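Local coordinates for protein predicted protease of the collagenase family (Methanopyrus kandleri, PDB 5D88) that is probably a peptidase of the U32 family, a zinc-binding protein built on a TIM barrel, at residues H32-V37 with R76-Q81; V119-Y124 with S140-V145; L168-E173 with E236-L241; E185-V190 with E244-A249; F195-A200 with P227-V232. One frame throughout, in Å; residues are numbered along the deposited sequence.

The five contacts sample one closed barrel of parallel strands and what surrounds it. Interactions 2 and 4 are buried: interaction 4 pairs two barrel strands through backbone bonds and a salt bridge, while interaction 2 joins the end of strand 117-120 to the turn after strand 136-139. Interaction 1 is partly buried, with leucines below and a watered salt bridge at the surface; its strand 79-83 neighbours strand 117-120, and Gln81 probably bonds to Arg187 of interaction 4. Interaction 3, a surface contact, touches interaction 4 through Asn169. Interaction 5 lies about 20 Å from interaction 4, centre to centre, and joins two irregular loops through one carboxylate; with interaction 2 it touches the second subunit.

Interaction 1. Residues H32-V37 with R76-Q81; sequences HHLDTV and RGLSVQ
Arg76 reaches from the end of helix 63-75 to Asp35, joining two of the connections around the outside of the TIM barrel. A Schellman motif closes that helix, Gly77 taking the positive phi that suits a residue without a side chain. From CB through CG and CD to NE the Arg76 side chain is extended, an arm suited to a gap where Leu34 CA and Arg76 CA are 10.2 Å apart. At its tip CZ spreads into two NH groups that both grip one carboxylate oxygen: NH1 lies 3.0 Å from Asp35 OD1, while NH2 lies 3.2 Å from the same OD1. The oxygen sits close to the guanidinium plane, but the carboxylate and guanidinium planes are 31° apart; NH1 comes from the anti side of OD1 and NH2 from the syn side, both tilted out of the carboxylate plane toward the same face. Arg31 shares the charge of OD1, which probably offsets the closeness of the two arginines.

Beneath this exposed pair lies an apolar layer. Leu34, with CG anti to the backbone N (chi1 -178°), crosses the arginine obliquely, its CG 3.8 Å from Arg76 NH1. Its CD1 carries on to Leu78 CD1 at 4.1 Å, the two leucines sliding past each other in opposite directions, and Val37 CG1 adds to the same patch. Ile44 of strand 43-47 touches all three. Branched aliphatic chains suit this seam between turn and barrel, whereas the charges keep to the solvent side, where waters join them. One water donates to Leu34 O and accepts from Arg76 NH1 at 2.8 Å.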
# COMPACT_ATOMS: atom_id res chain seq x y z
N HIS A 32 4.35 27.64 14.73
CA HIS A 32 4.64 27.58 16.16
C HIS A 32 5.51 26.38 16.51
O HIS A 32 6.39 26.47 17.37
CB HIS A 32 3.34 27.55 16.97
CG HIS A 32 3.55 27.31 18.43
ND1 HIS A 32 4.13 28.25 19.25
CD2 HIS A 32 3.28 26.23 19.20
CE1 HIS A 32 4.20 27.76 20.48
NE2 HIS A 32 3.69 26.55 20.48
N HIS A 33 5.25 25.23 15.88
CA HIS A 33 6.04 24.01 16.06
C HIS A 33 7.52 24.27 15.79
O HIS A 33 8.39 23.64 16.41
CB HIS A 33 5.49 22.94 15.12
CG HIS A 33 5.83 21.51 15.47
ND1 HIS A 33 5.71 20.48 14.56
CD2 HIS A 33 6.24 20.94 16.63
CE1 HIS A 33 6.06 19.34 15.13
NE2 HIS A 33 6.38 19.59 16.40
N LEU A 34 7.82 25.18 14.86
CA LEU A 34 9.20 25.48 14.50
C LEU A 34 10.00 25.98 15.70
O LEU A 34 11.20 25.70 15.81
CB LEU A 34 9.24 26.52 13.38
CG LEU A 34 10.61 26.92 12.83
CD1 LEU A 34 11.37 25.70 12.32
CD2 LEU A 34 10.47 27.97 11.71
N ASP A 35 9.36 26.74 16.59
CA ASP A 35 10.06 27.31 17.73
C ASP A 35 10.54 26.26 18.72
O ASP A 35 11.35 26.59 19.59
CB ASP A 35 9.17 28.31 18.47
CG ASP A 35 8.97 29.62 17.71
OD1 ASP A 35 9.59 29.83 16.64
OD2 ASP A 35 8.19 30.45 18.20
N THR A 36 10.06 25.02 18.63
CA THR A 36 10.45 23.95 19.54
C THR A 36 11.58 23.08 18.98
O THR A 36 12.11 22.22 19.70
CB THR A 36 9.25 23.05 19.87
OG1 THR A 36 9.02 22.14 18.78
CG2 THR A 36 8.00 23.90 20.11
N VAL A 37 11.95 23.28 17.73
CA VAL A 37 13.04 22.51 17.14
C VAL A 37 14.34 22.88 17.84
O VAL A 37 14.64 24.08 17.98
CB VAL A 37 13.13 22.80 15.65
CG1 VAL A 37 14.39 22.14 15.04
CG2 VAL A 37 11.87 22.32 14.96
N ARG A 76 17.06 30.78 10.24
CA ARG A 76 17.72 30.16 11.37
C ARG A 76 18.77 29.14 10.94
O ARG A 76 19.31 28.42 11.78
CB ARG A 76 16.66 29.53 12.28
CG ARG A 76 15.66 30.58 12.83
CD ARG A 76 14.51 29.99 13.65
NE ARG A 76 13.59 31.01 14.16
CZ ARG A 76 12.49 30.75 14.88
NH1 ARG A 76 12.17 29.50 15.17
NH2 ARG A 76 11.72 31.74 15.31
N GLY A 77 19.08 29.08 9.64
CA GLY A 77 20.12 28.22 9.12
C GLY A 77 19.79 26.74 9.08
O GLY A 77 20.70 25.91 8.97
N LEU A 78 18.51 26.39 9.17
CA LEU A 78 18.09 25.01 9.05
C LEU A 78 17.95 24.62 7.59
O LEU A 78 17.42 25.38 6.78
CB LEU A 78 16.76 24.80 9.78
CG LEU A 78 16.83 24.91 11.31
CD1 LEU A 78 15.46 25.18 11.92
CD2 LEU A 78 17.42 23.64 11.88
N SER A 79 18.42 23.42 7.25
CA SER A 79 18.04 22.82 5.98
C SER A 79 16.56 22.45 6.02
O SER A 79 15.97 22.28 7.09
CB SER A 79 18.89 21.58 5.68
OG SER A 79 20.26 21.93 5.60
N VAL A 80 15.96 22.34 4.84
CA VAL A 80 14.52 22.14 4.71
C VAL A 80 14.23 21.04 3.71
O VAL A 80 14.66 21.11 2.55
CB VAL A 80 13.79 23.43 4.28
CG1 VAL A 80 12.31 23.17 4.07
CG2 VAL A 80 14.03 24.53 5.32
N GLN A 81 13.45 20.05 4.12
CA GLN A 81 12.94 19.06 3.19
C GLN A 81 11.42 19.09 3.20
O GLN A 81 10.78 19.24 4.25
CB GLN A 81 13.45 17.66 3.53
CG GLN A 81 14.95 17.53 3.32
CD GLN A 81 15.52 16.20 3.75
OE1 GLN A 81 14.89 15.42 4.46
NE2 GLN A 81 16.75 15.94 3.32
O HOH W 1 13.62 27.10 15.34
O HOH W 2 8.84 32.99 16.77

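Interaction 2. Residues V119-Y124 with S140-V145; sequences VVADPY and SHTAAV. With ACT (acetate ion), chain C.
Thr142, whose OG1 meets Ala121 CB across the contact at 3.5 Å, lays its CG2 over one face of the His141 ring, 3.8 Å above the plane and toward the rim. At the edge of that ring, NE2 donates to the acetate O over 2.8 Å. The acetate probably came from the crystallisation liquor; Arg204 NH2 and the backbone N of Leu56 and Ile193 also hold it, consistent with a pocket that can take an anion.

The backbones join where the strands run out: Ser140 N gives Val120 O a bond of 2.7 Å, nearly straight at 172°, although the nitrogen stands above the carbonyl plane. Ser140 folds back, OG anti to the backbone N (chi1 -173°), to accept from Thr142 N in an ST turn, while Asp85 is its stronger polar partner. Its small CB lets Val119 CG1 come to 3.6 Å from Ser140 CB. Ala121 CB and Ala143 CB touch at 4.1 Å, small methyls that let the two turns approach closely.

Beyond the strand, Asp122 is the N-cap of helix 123-132, its OD1 3.1 Å from Tyr124 N. The contact lies at the C-terminal ends of strands 117-120 and 136-139, where active sites of TIM barrels are found, the side chain of Ala121 about 12 Å from the bound zinc ion. Helix 148-157 covers Ala143 through Phe154, and Phe202 of the second subunit packs on Ala121 and Ala143.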
# COMPACT_ATOMS: atom_id res chain seq x y z
N VAL A 119 11.05 14.29 0.59
CA VAL A 119 10.80 12.98 1.18
C VAL A 119 9.57 12.41 0.50
O VAL A 119 8.46 12.94 0.66
CB VAL A 119 10.61 13.08 2.70
CG1 VAL A 119 10.43 11.69 3.30
CG2 VAL A 119 11.79 13.83 3.38
N VAL A 120 9.75 11.33 -0.26
CA VAL A 120 8.70 10.77 -1.09
C VAL A 120 8.64 9.26 -0.87
O VAL A 120 9.60 8.65 -0.41
CB VAL A 120 8.93 11.08 -2.58
CG1 VAL A 120 8.98 12.58 -2.80
CG2 VAL A 120 10.21 10.42 -3.10
N ALA A 121 7.52 8.67 -1.26
CA ALA A 121 7.37 7.23 -1.29
C ALA A 121 7.25 6.65 -2.69
O ALA A 121 7.73 5.54 -2.93
CB ALA A 121 6.14 6.82 -0.49
N ASP A 122 6.59 7.34 -3.60
CA ASP A 122 6.25 6.78 -4.88
C ASP A 122 7.51 6.57 -5.71
O ASP A 122 8.24 7.53 -5.95
CB ASP A 122 5.27 7.73 -5.56
CG ASP A 122 4.67 7.20 -6.87
OD1 ASP A 122 5.19 6.27 -7.48
OD2 ASP A 122 3.64 7.77 -7.30
N PRO A 123 7.80 5.34 -6.14
CA PRO A 123 9.00 5.08 -6.95
C PRO A 123 9.09 5.94 -8.20
O PRO A 123 10.20 6.28 -8.68
CB PRO A 123 8.84 3.61 -7.33
CG PRO A 123 7.90 3.03 -6.42
CD PRO A 123 7.03 4.11 -5.87
N TYR A 124 7.96 6.28 -8.79
CA TYR A 124 8.01 7.10 -9.99
C TYR A 124 8.52 8.51 -9.66
O TYR A 124 9.28 9.09 -10.44
CB TYR A 124 6.62 7.13 -10.62
CG TYR A 124 6.47 7.92 -11.88
CD1 TYR A 124 7.37 7.78 -12.94
CD2 TYR A 124 5.40 8.78 -12.05
CE1 TYR A 124 7.18 8.49 -14.12
CE2 TYR A 124 5.22 9.50 -13.21
CZ TYR A 124 6.11 9.35 -14.24
OH TYR A 124 5.92 10.06 -15.39
N SER A 140 10.72 7.97 1.98
CA SER A 140 9.99 8.00 3.24
C SER A 140 9.85 6.61 3.84
O SER A 140 9.78 5.61 3.14
CB SER A 140 8.59 8.57 3.01
OG SER A 140 7.91 8.76 4.25
N HIS A 141 9.73 6.57 5.17
CA HIS A 141 9.35 5.34 5.84
C HIS A 141 7.99 4.83 5.37
O HIS A 141 7.71 3.64 5.53
CB HIS A 141 9.35 5.56 7.35
CG HIS A 141 8.17 6.31 7.85
ND1 HIS A 141 8.07 7.68 7.75
CD2 HIS A 141 7.02 5.89 8.43
CE1 HIS A 141 6.90 8.07 8.22
NE2 HIS A 141 6.25 7.01 8.66
N THR A 142 7.14 5.67 4.77
CA THR A 142 5.85 5.15 4.30
C THR A 142 5.98 4.25 3.07
O THR A 142 5.00 3.60 2.71
CB THR A 142 4.89 6.29 3.97
OG1 THR A 142 5.48 7.08 2.92
CG2 THR A 142 4.62 7.14 5.23
N ALA A 143 7.15 4.20 2.45
CA ALA A 143 7.39 3.23 1.39
C ALA A 143 7.68 1.83 1.93
O ALA A 143 7.78 0.88 1.13
CB ALA A 143 8.54 3.69 0.51
N ALA A 144 7.87 1.69 3.24
CA ALA A 144 8.02 0.38 3.90
C ALA A 144 9.23 -0.41 3.40
O ALA A 144 9.16 -1.62 3.21
CB ALA A 144 6.75 -0.45 3.75
N VAL A 145 10.36 0.26 3.23
CA VAL A 145 11.59 -0.41 2.82
C VAL A 145 12.13 -1.20 4.02
O VAL A 145 12.62 -0.62 4.99
CB VAL A 145 12.64 0.58 2.30
CG1 VAL A 145 13.93 -0.16 1.98
CG2 VAL A 145 12.13 1.29 1.05
C ACT C . 3.22 7.56 10.42
O ACT C . 4.13 6.70 10.42
OXT ACT C . 2.50 7.60 9.40
CH3 ACT C . 2.99 8.46 11.60

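Interaction 3. Residues L168-E173 with E236-L241; sequences LNSNEE and EVREEL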
# COMPACT_ATOMS: atom_id res chain seq x y z
N LEU A 168 12.62 -1.79 11.77
CA LEU A 168 14.06 -2.07 11.74
C LEU A 168 14.87 -1.14 12.63
O LEU A 168 16.10 -1.24 12.65
CB LEU A 168 14.58 -1.97 10.31
CG LEU A 168 14.37 -3.21 9.45
CD1 LEU A 168 12.90 -3.50 9.26
CD2 LEU A 168 15.03 -3.02 8.10
N ASN A 169 14.22 -0.25 13.38
CA ASN A 169 14.92 0.84 14.05
C ASN A 169 15.91 0.35 15.10
O ASN A 169 16.82 1.10 15.45
CB ASN A 169 13.92 1.77 14.71
CG ASN A 169 13.32 2.74 13.75
OD1 ASN A 169 13.61 2.72 12.56
ND2 ASN A 169 12.46 3.63 14.26
N SER A 170 15.73 -0.86 15.63
CA SER A 170 16.67 -1.41 16.60
C SER A 170 17.28 -2.72 16.13
O SER A 170 17.83 -3.47 16.94
CB SER A 170 16.01 -1.63 17.96
OG SER A 170 15.65 -0.42 18.59
N ASN A 171 17.22 -3.01 14.84
CA ASN A 171 17.55 -4.33 14.31
C ASN A 171 18.91 -4.24 13.62
O ASN A 171 19.00 -3.92 12.43
CB ASN A 171 16.46 -4.83 13.37
CG ASN A 171 16.59 -6.31 13.08
OD1 ASN A 171 17.70 -6.83 13.00
ND2 ASN A 171 15.47 -6.99 12.91
N GLU A 172 19.98 -4.57 14.36
CA GLU A 172 21.32 -4.42 13.80
C GLU A 172 21.52 -5.34 12.60
O GLU A 172 22.09 -4.92 11.58
CB GLU A 172 22.38 -4.69 14.87
CG GLU A 172 23.81 -4.45 14.38
CD GLU A 172 24.51 -5.72 13.87
OE1 GLU A 172 24.50 -6.75 14.58
OE2 GLU A 172 25.09 -5.67 12.76
N GLU A 173 21.07 -6.58 12.71
CA GLU A 173 21.28 -7.57 11.65
C GLU A 173 20.63 -7.11 10.35
O GLU A 173 21.24 -7.19 9.27
CB GLU A 173 20.70 -8.91 12.09
CG GLU A 173 20.98 -10.08 11.18
CD GLU A 173 20.14 -11.31 11.57
OE1 GLU A 173 18.99 -11.41 11.09
OE2 GLU A 173 20.63 -12.14 12.37
N GLU A 236 11.42 3.24 20.09
CA GLU A 236 12.79 2.87 20.40
C GLU A 236 13.63 2.94 19.14
O GLU A 236 13.14 2.70 18.03
CB GLU A 236 12.83 1.47 20.98
CG GLU A 236 11.93 1.29 22.20
CD GLU A 236 12.59 1.73 23.50
OE1 GLU A 236 13.82 1.96 23.50
OE2 GLU A 236 11.88 1.85 24.52
N VAL A 237 14.91 3.25 19.30
CA VAL A 237 15.79 3.31 18.14
C VAL A 237 17.22 3.10 18.61
O VAL A 237 17.57 3.42 19.74
CB VAL A 237 15.64 4.66 17.41
CG1 VAL A 237 15.93 5.81 18.35
CG2 VAL A 237 16.52 4.70 16.17
N ARG A 238 18.04 2.58 17.71
CA ARG A 238 19.48 2.47 17.91
C ARG A 238 20.13 3.42 16.91
O ARG A 238 20.36 3.08 15.75
CB ARG A 238 19.92 1.03 17.74
CG ARG A 238 19.59 0.19 18.97
CD ARG A 238 20.06 -1.23 18.83
NE ARG A 238 21.51 -1.27 18.71
CZ ARG A 238 22.20 -2.35 18.37
NH1 ARG A 238 21.57 -3.49 18.10
NH2 ARG A 238 23.52 -2.29 18.30
N GLU A 239 20.40 4.65 17.37
CA GLU A 239 20.80 5.70 16.44
C GLU A 239 22.14 5.39 15.79
O GLU A 239 22.39 5.84 14.67
CB GLU A 239 20.89 7.05 17.14
CG GLU A 239 19.56 7.60 17.57
CD GLU A 239 19.67 9.04 18.02
OE1 GLU A 239 20.79 9.60 17.98
OE2 GLU A 239 18.62 9.61 18.41
N GLU A 240 23.00 4.65 16.48
CA GLU A 240 24.32 4.33 15.95
C GLU A 240 24.23 3.52 14.66
O GLU A 240 25.23 3.42 13.95
CB GLU A 240 25.15 3.58 17.01
CG GLU A 240 24.70 2.14 17.33
CD GLU A 240 23.58 2.05 18.37
OE1 GLU A 240 22.94 3.08 18.69
OE2 GLU A 240 23.33 0.94 18.86
N LEU A 241 23.07 2.94 14.35
CA LEU A 241 22.91 2.18 13.11
C LEU A 241 22.64 3.06 11.92
O LEU A 241 22.67 2.57 10.78
CB LEU A 241 21.76 1.18 13.22
CG LEU A 241 21.74 0.21 14.42
CD1 LEU A 241 20.50 -0.70 14.41
CD2 LEU A 241 22.99 -0.60 14.40
O HOH W 3 11.98 4.43 16.66
O HOH W 4 13.05 -0.14 17.70
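Asn169 begins the contact with its backbone, its O accepting from Arg238 N at 3.0 Å, the one direct hydrogen bond between the segments. Its CB rests 3.5 Å from Glu236 O, and its amide ND2 reaches that same carbonyl through a water, besides donating to Ala189 O of the barrel strand 185-190. An asparagine fits here because the amide can hold a strand carbonyl and a water together. Ser170 follows in the type I turn from Leu168 to Asn171. Its OG shares a second water with Glu236 O, and its CB lies against the aliphatic part of the arginine, 4.1 Å from Arg238 CG. Asn171 is the N-cap of helix 172-181, its OD1 accepting from Glu174 N.

Glu172 opens the helix and offers carbon rather than charge. With the chain bent at chi2 (-95°), its carboxylate turns aside to Ser176, while CB lies 3.5 Å from Arg238 NH1 and CG lies 3.9 Å from Leu241 CD2, the glutamate and leucine crossing at about a right angle. Leu241 CD1 tucks under the helix start, 3.9 Å from Glu172 CA, and its CD2 lies over the rim of one guanidinium face. That guanidinium grips Glu240 side-on, NE standing 2.9 Å from Glu240 OE2 with NH2 sharing the oxygen. Without the long arm of Arg238, as with an alanine here, the Glu240 carboxylate is likely to lose its mate and Ser170 and Glu172 their cover. The chemistry is that of a surface contact: Arg238 spends its charge within its own segment, and backbone, water and aliphatic carbon do the joining.

Interaction 4. Residues E185-V190 with E244-A249; sequences ELRTAV and EVFILA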
# COMPACT_ATOMS: atom_id res chain seq x y z
N GLU A 185 22.65 6.85 2.12
CA GLU A 185 22.51 7.13 3.53
C GLU A 185 21.25 6.45 4.05
O GLU A 185 20.24 6.35 3.35
CB GLU A 185 22.41 8.64 3.77
CG GLU A 185 23.58 9.43 3.22
CD GLU A 185 24.86 9.09 3.90
OE1 GLU A 185 24.96 9.39 5.10
OE2 GLU A 185 25.77 8.52 3.25
N LEU A 186 21.30 5.99 5.30
CA LEU A 186 20.12 5.40 5.92
C LEU A 186 19.60 6.29 7.04
O LEU A 186 20.36 6.75 7.90
CB LEU A 186 20.42 4.01 6.46
CG LEU A 186 20.85 3.01 5.40
CD1 LEU A 186 21.12 1.72 6.11
CD2 LEU A 186 19.80 2.83 4.31
N ARG A 187 18.29 6.50 7.02
CA ARG A 187 17.58 7.31 7.99
C ARG A 187 16.63 6.43 8.79
O ARG A 187 16.07 5.46 8.26
CB ARG A 187 16.79 8.40 7.28
CG ARG A 187 15.95 9.31 8.15
CD ARG A 187 15.17 10.33 7.31
NE ARG A 187 15.99 11.46 6.89
CZ ARG A 187 15.51 12.59 6.39
NH1 ARG A 187 14.20 12.78 6.24
NH2 ARG A 187 16.35 13.55 6.03
N THR A 188 16.44 6.79 10.05
CA THR A 188 15.45 6.18 10.92
C THR A 188 14.44 7.23 11.35
O THR A 188 14.81 8.36 11.67
CB THR A 188 16.11 5.55 12.16
OG1 THR A 188 15.10 5.05 13.03
CG2 THR A 188 16.95 6.56 12.91
N ALA A 189 13.17 6.85 11.33
CA ALA A 189 12.07 7.71 11.76
C ALA A 189 11.63 7.28 13.15
O ALA A 189 11.31 6.11 13.35
CB ALA A 189 10.89 7.61 10.81
N VAL A 190 11.60 8.23 14.08
CA VAL A 190 11.24 7.97 15.48
C VAL A 190 9.85 8.54 15.75
O VAL A 190 9.61 9.73 15.54
CB VAL A 190 12.25 8.60 16.44
CG1 VAL A 190 11.88 8.30 17.89
CG2 VAL A 190 13.66 8.11 16.09
N GLU A 244 21.14 9.27 9.73
CA GLU A 244 20.21 10.37 9.94
C GLU A 244 19.10 9.90 10.83
O GLU A 244 18.64 8.76 10.70
CB GLU A 244 19.59 10.86 8.63
CG GLU A 244 20.61 11.35 7.64
CD GLU A 244 20.03 11.85 6.33
OE1 GLU A 244 18.78 11.98 6.19
OE2 GLU A 244 20.84 12.11 5.41
N VAL A 245 18.64 10.79 11.72
CA VAL A 245 17.53 10.53 12.61
C VAL A 245 16.46 11.57 12.32
O VAL A 245 16.76 12.77 12.28
CB VAL A 245 17.94 10.60 14.09
CG1 VAL A 245 16.73 10.40 14.99
CG2 VAL A 245 18.95 9.54 14.40
N PHE A 246 15.24 11.11 12.11
CA PHE A 246 14.11 11.97 11.80
C PHE A 246 13.11 11.81 12.93
O PHE A 246 12.52 10.73 13.11
CB PHE A 246 13.52 11.58 10.45
CG PHE A 246 12.22 12.25 10.11
CD1 PHE A 246 11.93 13.54 10.51
CD2 PHE A 246 11.29 11.56 9.34
CE1 PHE A 246 10.70 14.12 10.15
CE2 PHE A 246 10.08 12.15 8.97
CZ PHE A 246 9.79 13.43 9.39
N ILE A 247 12.91 12.88 13.69
CA ILE A 247 11.99 12.88 14.82
C ILE A 247 10.63 13.38 14.34
O ILE A 247 10.50 14.53 13.91
CB ILE A 247 12.52 13.77 15.95
CG1 ILE A 247 13.92 13.33 16.35
CG2 ILE A 247 11.55 13.76 17.10
CD1 ILE A 247 13.99 11.92 16.82
N LEU A 248 9.61 12.52 14.44
CA LEU A 248 8.25 12.96 14.10
C LEU A 248 7.56 13.63 15.28
O LEU A 248 7.15 14.79 15.20
CB LEU A 248 7.38 11.80 13.65
CG LEU A 248 7.50 11.33 12.24
CD1 LEU A 248 8.83 10.64 12.17
CD2 LEU A 248 6.37 10.40 11.90
N ALA A 249 7.39 12.89 16.37
CA ALA A 249 6.69 13.37 17.55
C ALA A 249 7.71 13.75 18.62
O ALA A 249 8.45 12.90 19.11
CB ALA A 249 5.73 12.31 18.05
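Glu244 OE1 is gripped side-on by Arg187, with NE and NH2 each 2.9 Å from this one oxygen. Both nitrogens approach nearly along its C-O axis and hold it near the guanidinium plane, although carboxylate and guanidinium are turned 48° against each other. The arginine reaches this position by a bend at chi3 (-79°), after CB and CG have run beside Glu244 CB. Its NH2 also bonds to Gln81 OE1 and its guanidinium meets Trp25 in a cation-pi contact, while Glu244 OE2 pairs with Arg23, so these buried charges are probably balanced within the barrel.

The backbones form a parallel pair, strand axes 4.7 Å apart and 25° from parallel. Thr188 bonds strand 244-247 through both its N and its O: the N donates to Glu244 O, and the O accepts from Phe246 N at 2.8 Å. Val190 repeats the pattern with Phe246 O and Leu248 N. On the face with Arg187, Phe246 CB lies 3.8 Å from Arg187 CD, and Leu248 CD1 sits 3.7 Å above one face of the Phe246 ring, toward its rim. The methyl of Ala189 is small enough for both, 3.9 Å from Leu248 CD1. The other face is beta-branched, as suits an extended chain: Thr188 CG2 lies beside Val245 CG2 at 3.9 Å, and Val190 CB meets Ile247 CD1 at 3.8 Å.

This pair is the seventh and eighth strands of the TIM barrel. Strand 161-163 flanks it beyond 185-190, strand 23-27, the first, closes the barrel on the other side of 244-247 and touches Phe246 and Ile247, and helix 172-181 covers Leu186.

Interaction 5. Residues F195-A200 with P227-V232; sequences FRDPVA and PMRERV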
# COMPACT_ATOMS: atom_id res chain seq x y z
N PHE A 195 4.96 -0.60 8.93
CA PHE A 195 4.09 -1.29 8.00
C PHE A 195 3.62 -2.63 8.54
O PHE A 195 2.67 -3.20 8.00
CB PHE A 195 4.82 -1.45 6.66
CG PHE A 195 3.92 -1.64 5.52
CD1 PHE A 195 3.39 -0.54 4.86
CD2 PHE A 195 3.60 -2.91 5.07
CE1 PHE A 195 2.57 -0.69 3.77
CE2 PHE A 195 2.74 -3.08 3.99
CZ PHE A 195 2.22 -1.96 3.34
N ARG A 196 4.25 -3.14 9.62
CA ARG A 196 3.74 -4.32 10.31
C ARG A 196 2.38 -4.07 10.96
O ARG A 196 1.69 -5.04 11.29
CB ARG A 196 4.74 -4.78 11.36
CG ARG A 196 5.98 -5.39 10.72
CD ARG A 196 6.95 -5.91 11.71
NE ARG A 196 8.13 -6.39 10.99
CZ ARG A 196 9.23 -6.88 11.56
NH1 ARG A 196 9.33 -6.97 12.89
NH2 ARG A 196 10.24 -7.27 10.80
N ASP A 197 2.01 -2.81 11.15
CA ASP A 197 0.69 -2.46 11.64
C ASP A 197 -0.36 -3.01 10.68
O ASP A 197 -0.25 -2.82 9.46
CB ASP A 197 0.58 -0.92 11.75
CG ASP A 197 -0.78 -0.42 12.20
OD1 ASP A 197 -1.72 -0.44 11.40
OD2 ASP A 197 -0.89 0.05 13.35
N PRO A 198 -1.40 -3.65 11.18
CA PRO A 198 -2.30 -4.37 10.26
C PRO A 198 -3.01 -3.51 9.20
O PRO A 198 -3.31 -4.01 8.11
CB PRO A 198 -3.32 -5.01 11.21
CG PRO A 198 -3.28 -4.13 12.47
CD PRO A 198 -1.81 -3.81 12.59
N VAL A 199 -3.30 -2.24 9.46
CA VAL A 199 -4.11 -1.45 8.54
C VAL A 199 -3.41 -0.17 8.08
O VAL A 199 -3.99 0.59 7.31
CB VAL A 199 -5.50 -1.13 9.13
CG1 VAL A 199 -6.15 -2.40 9.68
CG2 VAL A 199 -5.43 -0.12 10.17
N ALA A 200 -2.15 0.05 8.48
CA ALA A 200 -1.48 1.32 8.17
C ALA A 200 -1.44 1.58 6.66
O ALA A 200 -1.61 2.72 6.23
CB ALA A 200 -0.07 1.33 8.76
N PRO A 227 -10.98 3.56 14.56
CA PRO A 227 -11.40 2.67 15.66
C PRO A 227 -10.88 1.24 15.58
O PRO A 227 -11.16 0.45 16.50
CB PRO A 227 -12.93 2.68 15.54
CG PRO A 227 -13.23 3.13 14.17
CD PRO A 227 -12.08 3.91 13.66
N MET A 228 -10.15 0.88 14.54
CA MET A 228 -9.83 -0.53 14.30
C MET A 228 -8.75 -1.09 15.20
O MET A 228 -8.79 -2.29 15.52
CB MET A 228 -9.41 -0.73 12.84
CG MET A 228 -10.56 -0.69 11.89
SD MET A 228 -9.99 -1.18 10.23
CE MET A 228 -11.50 -0.93 9.31
N ARG A 229 -7.75 -0.30 15.61
CA ARG A 229 -6.67 -0.89 16.39
C ARG A 229 -5.86 0.20 17.08
O ARG A 229 -6.04 1.39 16.83
CB ARG A 229 -5.73 -1.74 15.51
CG ARG A 229 -4.63 -0.97 14.77
CD ARG A 229 -5.17 0.01 13.81
NE ARG A 229 -4.13 0.55 12.91
CZ ARG A 229 -4.26 1.67 12.20
NH1 ARG A 229 -5.35 2.43 12.30
NH2 ARG A 229 -3.28 2.05 11.41
N GLU A 230 -4.95 -0.25 17.95
CA GLU A 230 -3.89 0.58 18.51
C GLU A 230 -2.73 0.58 17.53
O GLU A 230 -2.15 -0.47 17.25
CB GLU A 230 -3.44 0.03 19.88
CG GLU A 230 -2.40 0.87 20.62
CD GLU A 230 -2.93 2.24 21.11
OE1 GLU A 230 -4.17 2.41 21.20
OE2 GLU A 230 -2.11 3.14 21.39
N ARG A 231 -2.43 1.75 16.98
CA ARG A 231 -1.41 1.83 15.95
C ARG A 231 -0.05 1.36 16.47
O ARG A 231 0.33 1.63 17.61
CB ARG A 231 -1.32 3.26 15.42
CG ARG A 231 -2.55 3.67 14.62
CD ARG A 231 -2.34 4.93 13.80
NE ARG A 231 -3.59 5.37 13.19
CZ ARG A 231 -4.52 6.02 13.86
NH1 ARG A 231 -4.31 6.32 15.13
NH2 ARG A 231 -5.66 6.35 13.29
N VAL A 232 0.70 0.67 15.62
CA VAL A 232 2.00 0.11 16.02
C VAL A 232 3.04 1.19 15.76
O VAL A 232 3.70 1.22 14.70
CB VAL A 232 2.31 -1.21 15.31
CG1 VAL A 232 3.60 -1.83 15.87
CG2 VAL A 232 1.12 -2.19 15.48
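Two irregular loops draw together at Asp197 and Val232, whose CA atoms are 5.2 Å apart, one loop leading into helix 200-213 and the other into strand 233-234. The carboxylate of Asp197 is the hub. With CG anti to the backbone N (chi1 178°) it points across the gap, and OD1 takes three donors: Arg229 NH2 at 2.9 Å, Arg229 NE at 3.0 Å on the syn lone pair of OD1, and its own loop's Val199 N, which closes an Asx turn just ahead of the helix. OD2 turns its anti lone pair to the backbone, 2.8 Å from Val232 N. An aspartate is short enough to serve its own turn and the opposing loop together. Carboxylate and guanidinium planes stand 71° apart, the two side chains crossing at about a right angle, and Arg231 CG lies 3.5 Å above the centre of one guanidinium face. Were the carboxylate of Asp197 missing, as in an alanine here, Arg229 and Val232 N are likely to lose the acceptor they share, and the Asx turn its closing bond.

Apolar contacts fill in around the charges. Pro198 CG touches Arg229 CG at 4.1 Å, Val199 CG1 meets Met228 SD at the same distance, and Pro198 CD lies 4.4 Å from Val232 CG2.

Glu203 of helix 200-213 takes salt bridges from both Arg229 and Arg231, tying the second loop to that helix, while strands 192-193 and 233-234 pair antiparallel alongside. Helix 123-132 of the second subunit brings Pro123 against Val199 and Met228, and that subunit's helix 148-157 sets His153 on Pro198 and Arg229.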